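Local coordinates for protein taurine:2-oxoglutarate aminotransferase (Bifidobacterium kashiwanohense PV20-2, PDB 6JIX) that probably transfers the amino group of taurine to 2-oxoglutarate, using pyridoxal 5'-phosphate as cofactor, as a class-III aminotransferase, at residues 92-97 and 326-331; 262-267 and 330-335; 203-208 and 243-248. All coordinates share one frame; numbering follows the deposited sequence.

How the contacts relate
Following the chain from its N terminus, helix 89-102 comes first, and contact 1 brings it against helix 318-333, closing a loop of 228 intervening residues. Contact 3 falls wholly within that span: it joins the end of helix 190-208 to the end of helix 234-245 and the lead into strand 248-252, beside the seven-stranded sheet and about 35 Å, centre to centre, from contact 1. Contact 2 opens after contact 3 has closed, in the loop between strands 248-252 and 276-279, and returns to helix 318-333. Contacts 1 and 2 therefore finish on the same helix, their segments overlapping at Tyr330 and Tyr331, with centres about 11 Å apart.

Contact 1 (92-97 and 326-331)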
loop_
_atom_site.group_PDB
_atom_site.type_symbol
_atom_site.label_atom_id
_atom_site.label_comp_id
_atom_site.label_asym_id
_atom_site.label_seq_id
_atom_site.Cartn_x
_atom_site.Cartn_y
_atom_site.Cartn_z
ATOM N N SER A 92 -2.048 -14.833 12.625
ATOM C CA SER A 92 -1.102 -15.762 13.231
ATOM C C SER A 92 -0.908 -16.995 12.352
ATOM O O SER A 92 0.217 -17.460 12.143
ATOM C CB SER A 92 -1.590 -16.160 14.622
ATOM O OG SER A 92 -1.258 -15.168 15.577
ATOM N N ARG A 93 -1.999 -17.539 11.826
ATOM C CA ARG A 93 -1.886 -18.734 11.020
ATOM C C ARG A 93 -1.130 -18.454 9.733
ATOM O O ARG A 93 -0.396 -19.321 9.241
ATOM C CB ARG A 93 -3.280 -19.291 10.723
ATOM C CG ARG A 93 -3.330 -20.792 10.615
ATOM C CD ARG A 93 -4.481 -21.225 9.735
ATOM N NE ARG A 93 -5.714 -21.309 10.505
ATOM C CZ ARG A 93 -5.883 -22.141 11.527
ATOM N NH1 ARG A 93 -4.898 -22.960 11.891
ATOM N NH2 ARG A 93 -7.034 -22.154 12.183
ATOM N N LEU A 94 -1.294 -17.262 9.168
ATOM C CA LEU A 94 -0.647 -17.021 7.887
ATOM C C LEU A 94 0.850 -16.798 8.057
ATOM O O LEU A 94 1.646 -17.267 7.232
ATOM C CB LEU A 94 -1.299 -15.839 7.170
ATOM C CG LEU A 94 -0.817 -15.728 5.726
ATOM C CD1 LEU A 94 -0.832 -17.101 5.042
ATOM C CD2 LEU A 94 -1.656 -14.713 4.979
ATOM N N ALA A 95 1.250 -16.099 9.125
ATOM C CA ALA A 95 2.670 -15.897 9.386
ATOM C C ALA A 95 3.390 -17.229 9.584
ATOM O O ALA A 95 4.455 -17.463 9.004
ATOM C CB ALA A 95 2.856 -14.997 10.597
ATOM N N LYS A 96 2.817 -18.132 10.387
ATOM C CA LYS A 96 3.460 -19.430 10.574
ATOM C C LYS A 96 3.499 -20.220 9.272
ATOM O O LYS A 96 4.544 -20.766 8.905
ATOM C CB LYS A 96 2.764 -20.237 11.670
ATOM C CG LYS A 96 3.725 -21.206 12.364
ATOM C CD LYS A 96 3.159 -22.614 12.469
ATOM C CE LYS A 96 4.124 -23.509 13.222
ATOM N NZ LYS A 96 4.280 -24.812 12.535
ATOM N N MET A 97 2.370 -20.290 8.554
ATOM C CA MET A 97 2.347 -21.038 7.297
ATOM C C MET A 97 3.396 -20.512 6.331
ATOM O O MET A 97 4.050 -21.290 5.627
ATOM C CB MET A 97 0.977 -20.965 6.646
ATOM C CG MET A 97 -0.096 -21.738 7.351
ATOM S SD MET A 97 -1.701 -21.241 6.717
ATOM C CE MET A 97 -1.519 -21.734 5.017
ATOM N N ALA A 326 -6.320 -19.413 2.918
ATOM C CA ALA A 326 -7.000 -20.299 1.981
ATOM C C ALA A 326 -6.168 -20.516 0.723
ATOM O O ALA A 326 -6.062 -21.646 0.222
ATOM C CB ALA A 326 -8.368 -19.726 1.634
ATOM N N ALA A 327 -5.572 -19.448 0.191
ATOM C CA ALA A 327 -4.743 -19.588 -1.003
ATOM C C ALA A 327 -3.554 -20.502 -0.743
ATOM O O ALA A 327 -3.305 -21.447 -1.497
ATOM C CB ALA A 327 -4.261 -18.219 -1.478
ATOM N N VAL A 328 -2.818 -20.260 0.335
ATOM C CA VAL A 328 -1.615 -21.060 0.551
ATOM C C VAL A 328 -1.984 -22.523 0.769
ATOM O O VAL A 328 -1.337 -23.422 0.217
ATOM C CB VAL A 328 -0.785 -20.496 1.717
ATOM C CG1 VAL A 328 0.352 -21.439 2.056
ATOM C CG2 VAL A 328 -0.275 -19.076 1.379
ATOM N N ASN A 329 -3.051 -22.781 1.548
ATOM C CA ASN A 329 -3.510 -24.154 1.771
ATOM C C ASN A 329 -3.874 -24.831 0.457
ATOM O O ASN A 329 -3.596 -26.017 0.268
ATOM C CB ASN A 329 -4.713 -24.178 2.718
ATOM C CG ASN A 329 -4.310 -24.262 4.190
ATOM O OD1 ASN A 329 -3.226 -24.751 4.528
ATOM N ND2 ASN A 329 -5.186 -23.770 5.076
ATOM N N TYR A 330 -4.465 -24.088 -0.477
ATOM C CA TYR A 330 -4.745 -24.649 -1.790
ATOM C C TYR A 330 -3.460 -25.026 -2.528
ATOM O O TYR A 330 -3.349 -26.134 -3.074
ATOM C CB TYR A 330 -5.559 -23.669 -2.624
ATOM C CG TYR A 330 -6.132 -24.327 -3.860
ATOM C CD1 TYR A 330 -5.360 -24.512 -5.003
ATOM C CD2 TYR A 330 -7.439 -24.788 -3.870
ATOM C CE1 TYR A 330 -5.899 -25.121 -6.129
ATOM C CE2 TYR A 330 -7.979 -25.380 -4.974
ATOM C CZ TYR A 330 -7.220 -25.559 -6.102
ATOM O OH TYR A 330 -7.806 -26.175 -7.198
ATOM N N TYR A 331 -2.489 -24.105 -2.590
ATOM C CA TYR A 331 -1.243 -24.408 -3.292
ATOM C C TYR A 331 -0.705 -25.738 -2.811
ATOM O O TYR A 331 -0.323 -26.598 -3.612
ATOM C CB TYR A 331 -0.179 -23.315 -3.077
ATOM C CG TYR A 331 -0.432 -21.983 -3.746
ATOM C CD1 TYR A 331 -0.721 -21.904 -5.103
ATOM C CD2 TYR A 331 -0.374 -20.795 -3.011
ATOM C CE1 TYR A 331 -0.949 -20.691 -5.701
ATOM C CE2 TYR A 331 -0.601 -19.579 -3.599
ATOM C CZ TYR A 331 -0.886 -19.526 -4.943
ATOM O OH TYR A 331 -1.111 -18.299 -5.541
#
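Met97 of helix 89-102 reaches across to Val328 and Asn329 of helix 318-333 and makes the largest share of this contact. Its CG stands anti to the carbonyl carbon (chi1 -71°), and a bend at chi3 turns the terminal methyl toward the second helix. There CE lies 3.5 Å from Val328 CG1, the two side chains sliding past each other in opposite directions. Val328 has CG1 anti to its backbone N, which leaves CG2 for the other neighbour: Leu94 CD1 meets Val328 CG2 at 4.2 Å, a looser touch in which the leucine approaches at a slant. Val328 and Leu94 are both buried, so the close side of the contact is wholly apolar; the two valine methyls each face one side chain of helix 89-102, CG1 the methionine methyl and CG2 a leucine methyl. The other side is more open and more polar. Asn329 is partly exposed and crosses the methionine at about a right angle, its OD1 3.5 Å from Met97 CE; this amide oxygen merely rests against a methyl group. Arg93, one turn before Met97, makes no contact with 326-331; its guanidinium group is held by Glu89 and by the backbone of Glu4 of the second subunit. The axes of the two segments come within 10.7 Å and run 37° from parallel, so the helices are joined here through side-chain ends, and Val325, one turn before Asn329, extends the packing by touching Arg93, Leu94 and Met97. Leu94 also leans on Phe112 of strand 107-113, an outermost strand of the large sheet, while helix 66-78 packs against Ala326, Ala327 and Tyr330. Elsewhere on helix 89-102, Ser92, Ala95 and Lys96 meet the second subunit, so that this helix lies between the dimer partner and helix 318-333.

Contact 2 (262-267 and 330-335); sequences GKMFAW and YYLEHD
A Met-aromatic contact next to the Schellman motif that ends helix 318-333 joins Met264, in the loop between strands 248-252 and 276-279, to Tyr331. Met264 SD sits 5.2 Å from the centroid of the Tyr331 ring and 44° off its normal, an oblique approach. The methionine leaves its backbone with CG anti to N (chi1 -170°), then bends at chi2 and chi3, bringing CE to the helix at two places: 3.9 Å from Leu332 CD2, whose side chain it meets at about a right angle, and 4.2 Å from Tyr331 CB. The tyrosine hydroxyl is hydrogen-bonded to the carbonyl of Gly282, next to the cofactor-binding Lys281. The helix ends with Asp335 at positive phi, its N bonded to Leu332 O at 3.0 Å; its carboxylate then caps the next helix through Ala338 N. Met264 and Tyr331 are buried, whereas Leu332 lies at the exposed margin. Val101 of helix 89-102 touches both Met264 and Leu332, while helix 336-357 meets Met264 through Cys337 and Tyr331 through Val336, placing the loop residue among three helices.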
loop_
_atom_site.group_PDB
_atom_site.type_symbol
_atom_site.label_atom_id
_atom_site.label_comp_id
_atom_site.label_asym_id
_atom_site.label_seq_id
_atom_site.Cartn_x
_atom_site.Cartn_y
_atom_site.Cartn_z
ATOM N N GLY A 262 7.139 -23.080 -10.529
ATOM C CA GLY A 262 7.176 -24.485 -10.183
ATOM C C GLY A 262 7.650 -24.774 -8.773
ATOM O O GLY A 262 7.545 -25.918 -8.321
ATOM N N LYS A 263 8.148 -23.773 -8.064
ATOM C CA LYS A 263 8.494 -23.871 -6.658
ATOM C C LYS A 263 7.671 -22.835 -5.903
ATOM O O LYS A 263 7.132 -21.893 -6.496
ATOM C CB LYS A 263 10.007 -23.640 -6.449
ATOM C CG LYS A 263 10.901 -24.844 -6.800
ATOM C CD LYS A 263 11.486 -25.481 -5.531
ATOM C CE LYS A 263 12.377 -26.657 -5.845
ATOM N NZ LYS A 263 12.914 -26.500 -7.208
ATOM N N MET A 264 7.527 -23.017 -4.590
ATOM C CA MET A 264 6.704 -22.059 -3.851
ATOM C C MET A 264 7.267 -20.640 -3.971
ATOM O O MET A 264 6.522 -19.685 -4.214
ATOM C CB MET A 264 6.559 -22.474 -2.389
ATOM C CG MET A 264 5.507 -21.651 -1.636
ATOM S SD MET A 264 3.757 -22.091 -1.967
ATOM C CE MET A 264 3.935 -23.769 -2.583
ATOM N N PHE A 265 8.577 -20.480 -3.822
ATOM C CA PHE A 265 9.223 -19.204 -4.080
ATOM C C PHE A 265 10.293 -19.406 -5.138
ATOM O O PHE A 265 10.990 -20.423 -5.141
ATOM C CB PHE A 265 9.821 -18.615 -2.802
ATOM C CG PHE A 265 8.803 -18.373 -1.728
ATOM C CD1 PHE A 265 7.756 -17.478 -1.937
ATOM C CD2 PHE A 265 8.868 -19.055 -0.516
ATOM C CE1 PHE A 265 6.791 -17.255 -0.943
ATOM C CE2 PHE A 265 7.907 -18.840 0.478
ATOM C CZ PHE A 265 6.868 -17.942 0.258
ATOM N N ALA A 266 10.402 -18.450 -6.059
ATOM C CA ALA A 266 11.355 -18.615 -7.151
ATOM C C ALA A 266 12.783 -18.719 -6.633
ATOM O O ALA A 266 13.581 -19.489 -7.181
ATOM C CB ALA A 266 11.228 -17.473 -8.164
ATOM N N TRP A 267 13.123 -18.007 -5.557
ATOM C CA TRP A 267 14.491 -18.155 -5.083
ATOM C C TRP A 267 14.784 -19.603 -4.688
ATOM O O TRP A 267 15.952 -20.001 -4.642
ATOM C CB TRP A 267 14.788 -17.178 -3.934
ATOM C CG TRP A 267 13.953 -17.334 -2.705
ATOM C CD1 TRP A 267 12.882 -16.567 -2.339
ATOM C CD2 TRP A 267 14.136 -18.294 -1.648
ATOM N NE1 TRP A 267 12.373 -17.003 -1.138
ATOM C CE2 TRP A 267 13.126 -18.056 -0.688
ATOM C CE3 TRP A 267 15.044 -19.339 -1.426
ATOM C CZ2 TRP A 267 13.001 -18.828 0.473
ATOM C CZ3 TRP A 267 14.918 -20.103 -0.274
ATOM C CH2 TRP A 267 13.902 -19.843 0.659
ATOM N N TYR A 330 -4.465 -24.088 -0.477
ATOM C CA TYR A 330 -4.745 -24.649 -1.790
ATOM C C TYR A 330 -3.460 -25.026 -2.528
ATOM O O TYR A 330 -3.349 -26.134 -3.074
ATOM C CB TYR A 330 -5.559 -23.669 -2.624
ATOM C CG TYR A 330 -6.132 -24.327 -3.860
ATOM C CD1 TYR A 330 -5.360 -24.512 -5.003
ATOM C CD2 TYR A 330 -7.439 -24.788 -3.870
ATOM C CE1 TYR A 330 -5.899 -25.121 -6.129
ATOM C CE2 TYR A 330 -7.979 -25.380 -4.974
ATOM C CZ TYR A 330 -7.220 -25.559 -6.102
ATOM O OH TYR A 330 -7.806 -26.175 -7.198
ATOM N N TYR A 331 -2.489 -24.105 -2.590
ATOM C CA TYR A 331 -1.243 -24.408 -3.292
ATOM C C TYR A 331 -0.705 -25.738 -2.811
ATOM O O TYR A 331 -0.323 -26.598 -3.612
ATOM C CB TYR A 331 -0.179 -23.315 -3.077
ATOM C CG TYR A 331 -0.432 -21.983 -3.746
ATOM C CD1 TYR A 331 -0.721 -21.904 -5.103
ATOM C CD2 TYR A 331 -0.374 -20.795 -3.011
ATOM C CE1 TYR A 331 -0.949 -20.691 -5.701
ATOM C CE2 TYR A 331 -0.601 -19.579 -3.599
ATOM C CZ TYR A 331 -0.886 -19.526 -4.943
ATOM O OH TYR A 331 -1.111 -18.299 -5.541
ATOM N N LEU A 332 -0.699 -25.925 -1.490
ATOM C CA LEU A 332 -0.112 -27.117 -0.898
ATOM C C LEU A 332 -1.001 -28.336 -1.123
ATOM O O LEU A 332 -0.564 -29.336 -1.712
ATOM C CB LEU A 332 0.137 -26.882 0.592
ATOM C CG LEU A 332 1.111 -25.748 0.955
ATOM C CD1 LEU A 332 1.294 -25.607 2.470
ATOM C CD2 LEU A 332 2.458 -25.951 0.261
ATOM N N GLU A 333 -2.268 -28.259 -0.681
ATOM C CA GLU A 333 -3.135 -29.435 -0.703
ATOM C C GLU A 333 -3.337 -29.968 -2.117
ATOM O O GLU A 333 -3.417 -31.187 -2.308
ATOM C CB GLU A 333 -4.484 -29.110 -0.060
ATOM C CG GLU A 333 -4.452 -29.152 1.463
ATOM C CD GLU A 333 -5.539 -28.304 2.125
ATOM O OE1 GLU A 333 -6.691 -28.264 1.624
ATOM O OE2 GLU A 333 -5.238 -27.685 3.170
ATOM N N HIS A 334 -3.379 -29.086 -3.122
ATOM C CA HIS A 334 -3.625 -29.484 -4.505
ATOM C C HIS A 334 -2.344 -29.605 -5.302
ATOM O O HIS A 334 -2.392 -29.613 -6.538
ATOM C CB HIS A 334 -4.571 -28.503 -5.193
ATOM C CG HIS A 334 -5.991 -28.634 -4.747
ATOM N ND1 HIS A 334 -6.996 -29.055 -5.588
ATOM C CD2 HIS A 334 -6.570 -28.419 -3.543
ATOM C CE1 HIS A 334 -8.139 -29.080 -4.925
ATOM N NE2 HIS A 334 -7.909 -28.699 -3.681
ATOM N N ASP A 335 -1.209 -29.665 -4.609
ATOM C CA ASP A 335 0.118 -29.776 -5.201
ATOM C C ASP A 335 0.204 -28.969 -6.496
ATOM O O ASP A 335 0.364 -29.500 -7.598
ATOM C CB ASP A 335 0.523 -31.235 -5.414
ATOM C CG ASP A 335 2.050 -31.416 -5.371
ATOM O OD1 ASP A 335 2.794 -30.416 -5.633
ATOM O OD2 ASP A 335 2.505 -32.546 -5.064
#

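Contact 3 (203-208 and 243-248)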
loop_
_atom_site.group_PDB
_atom_site.type_symbol
_atom_site.label_atom_id
_atom_site.label_comp_id
_atom_site.label_asym_id
_atom_site.label_seq_id
_atom_site.Cartn_x
_atom_site.Cartn_y
_atom_site.Cartn_z
ATOM N N GLU A 203 33.285 -5.433 -8.297
ATOM C CA GLU A 203 34.088 -4.231 -8.485
ATOM C C GLU A 203 33.304 -2.985 -8.103
ATOM O O GLU A 203 33.854 -2.069 -7.486
ATOM C CB GLU A 203 34.577 -4.139 -9.923
ATOM C CG GLU A 203 35.983 -3.574 -10.021
ATOM C CD GLU A 203 36.471 -3.438 -11.460
ATOM O OE1 GLU A 203 35.633 -3.497 -12.399
ATOM O OE2 GLU A 203 37.698 -3.272 -11.646
ATOM N N GLN A 204 32.022 -2.927 -8.477
ATOM C CA GLN A 204 31.204 -1.778 -8.114
ATOM C C GLN A 204 30.963 -1.722 -6.610
ATOM O O GLN A 204 31.036 -0.641 -6.005
ATOM C CB GLN A 204 29.884 -1.805 -8.870
ATOM C CG GLN A 204 29.068 -0.557 -8.630
ATOM C CD GLN A 204 27.772 -0.558 -9.374
ATOM O OE1 GLN A 204 27.324 -1.599 -9.832
ATOM N NE2 GLN A 204 27.157 0.609 -9.509
ATOM N N LEU A 205 30.702 -2.868 -5.981
ATOM C CA LEU A 205 30.613 -2.888 -4.523
ATOM C C LEU A 205 31.889 -2.336 -3.901
ATOM O O LEU A 205 31.843 -1.505 -2.988
ATOM C CB LEU A 205 30.339 -4.303 -4.020
ATOM C CG LEU A 205 28.938 -4.871 -4.243
ATOM C CD1 LEU A 205 28.939 -6.371 -3.981
ATOM C CD2 LEU A 205 27.926 -4.142 -3.352
ATOM N N GLN A 206 33.049 -2.769 -4.402
ATOM C CA GLN A 206 34.308 -2.269 -3.851
ATOM C C GLN A 206 34.430 -0.763 -4.020
ATOM O O GLN A 206 34.908 -0.073 -3.116
ATOM C CB GLN A 206 35.498 -2.952 -4.527
ATOM C CG GLN A 206 36.054 -4.131 -3.762
ATOM C CD GLN A 206 36.787 -5.101 -4.658
ATOM O OE1 GLN A 206 37.814 -4.766 -5.245
ATOM N NE2 GLN A 206 36.264 -6.312 -4.769
ATOM N N TYR A 207 33.993 -0.227 -5.162
ATOM C CA TYR A 207 34.111 1.206 -5.411
ATOM C C TYR A 207 33.037 2.031 -4.699
ATOM O O TYR A 207 33.151 3.260 -4.654
ATOM C CB TYR A 207 34.101 1.477 -6.927
ATOM C CG TYR A 207 35.507 1.503 -7.528
ATOM C CD1 TYR A 207 36.249 2.690 -7.598
ATOM C CD2 TYR A 207 36.105 0.333 -7.994
ATOM C CE1 TYR A 207 37.539 2.697 -8.118
ATOM C CE2 TYR A 207 37.387 0.331 -8.517
ATOM C CZ TYR A 207 38.104 1.506 -8.582
ATOM O OH TYR A 207 39.381 1.471 -9.110
ATOM N N GLU A 208 32.020 1.396 -4.114
ATOM C CA GLU A 208 31.051 2.096 -3.285
ATOM C C GLU A 208 31.306 1.922 -1.791
ATOM O O GLU A 208 30.632 2.575 -0.986
ATOM C CB GLU A 208 29.636 1.620 -3.619
ATOM C CG GLU A 208 29.145 2.016 -4.998
ATOM C CD GLU A 208 28.878 3.489 -5.099
ATOM O OE1 GLU A 208 29.080 4.176 -4.066
ATOM O OE2 GLU A 208 28.458 3.959 -6.189
ATOM N N ASP A 243 27.449 -12.522 1.489
ATOM C CA ASP A 243 28.062 -13.208 2.618
ATOM C C ASP A 243 29.456 -12.657 2.894
ATOM O O ASP A 243 29.817 -12.380 4.044
ATOM C CB ASP A 243 28.126 -14.707 2.331
ATOM C CG ASP A 243 26.762 -15.384 2.365
ATOM O OD1 ASP A 243 25.760 -14.780 2.816
ATOM O OD2 ASP A 243 26.698 -16.553 1.939
ATOM N N LYS A 244 30.259 -12.502 1.839
ATOM C CA LYS A 244 31.612 -11.973 1.989
ATOM C C LYS A 244 31.605 -10.610 2.672
ATOM O O LYS A 244 32.447 -10.337 3.532
ATOM C CB LYS A 244 32.281 -11.881 0.619
ATOM C CG LYS A 244 33.743 -11.519 0.650
ATOM C CD LYS A 244 34.336 -11.554 -0.759
ATOM C CE LYS A 244 35.658 -10.803 -0.836
ATOM N NZ LYS A 244 36.586 -11.423 -1.831
ATOM N N TYR A 245 30.652 -9.749 2.317
ATOM C CA TYR A 245 30.688 -8.339 2.685
ATOM C C TYR A 245 29.748 -7.962 3.824
ATOM O O TYR A 245 29.791 -6.818 4.281
ATOM C CB TYR A 245 30.377 -7.494 1.447
ATOM C CG TYR A 245 31.510 -7.550 0.447
ATOM C CD1 TYR A 245 32.803 -7.214 0.822
ATOM C CD2 TYR A 245 31.298 -7.950 -0.860
ATOM C CE1 TYR A 245 33.841 -7.257 -0.076
ATOM C CE2 TYR A 245 32.340 -7.996 -1.771
ATOM C CZ TYR A 245 33.615 -7.657 -1.368
ATOM O OH TYR A 245 34.675 -7.709 -2.259
ATOM N N GLY A 246 28.935 -8.891 4.318
ATOM C CA GLY A 246 27.978 -8.568 5.352
ATOM C C GLY A 246 26.755 -7.829 4.861
ATOM O O GLY A 246 26.114 -7.127 5.645
ATOM N N ILE A 247 26.444 -7.931 3.576
ATOM C CA ILE A 247 25.296 -7.293 2.949
ATOM C C ILE A 247 24.126 -8.265 2.989
ATOM O O ILE A 247 24.281 -9.447 2.643
ATOM C CB ILE A 247 25.637 -6.918 1.497
ATOM C CG1 ILE A 247 26.733 -5.853 1.429
ATOM C CG2 ILE A 247 24.393 -6.563 0.711
ATOM C CD1 ILE A 247 27.525 -5.898 0.112
ATOM N N LEU A 248 22.943 -7.777 3.367
ATOM C CA LEU A 248 21.758 -8.621 3.305
ATOM C C LEU A 248 21.311 -8.778 1.861
ATOM O O LEU A 248 21.370 -7.834 1.066
ATOM C CB LEU A 248 20.616 -8.035 4.142
ATOM C CG LEU A 248 20.926 -7.749 5.612
ATOM C CD1 LEU A 248 19.784 -7.022 6.267
ATOM C CD2 LEU A 248 21.207 -9.034 6.329
#
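Leu205 and Ile247 point their side chains at each other, tip to tip, with Leu205 CD2 3.9 Å from Ile247 CD1. Leu205 CG (chi1 -73°) and Ile247 CG1 both stand anti to their carbonyl carbons, directing the leucine from helix 190-208 toward the residue just before strand 248-252. The other leucine methyl, CD1, approaches the Tyr245 ring obliquely, 4.2 Å from CD2 of that ring. Over one ring face lies CG of the preceding residue, Lys244. Gln206 runs at a slant to the tyrosine, its amide plane turned 54° from the ring, with NE2 3.3 Å from Tyr245 OH. Asp202, one turn earlier on the helix of Gln206, is a partner of both polar ends: its OD1 is hydrogen-bonded to Tyr245 OH and weakly to Gln206 NE2. Deeper in, Val213 of strand 213-219 touches Leu205 and Ile247, and Phe137 of strand 135-139 backs Leu205. The chemistry is thus divided, with buried aliphatic groups against the sheet and polar groups toward the surface, where the shared carboxylate oxygen of Asp202 probably holds the tyrosine hydroxyl more firmly than the glutamine amide, whose bond to it is weak.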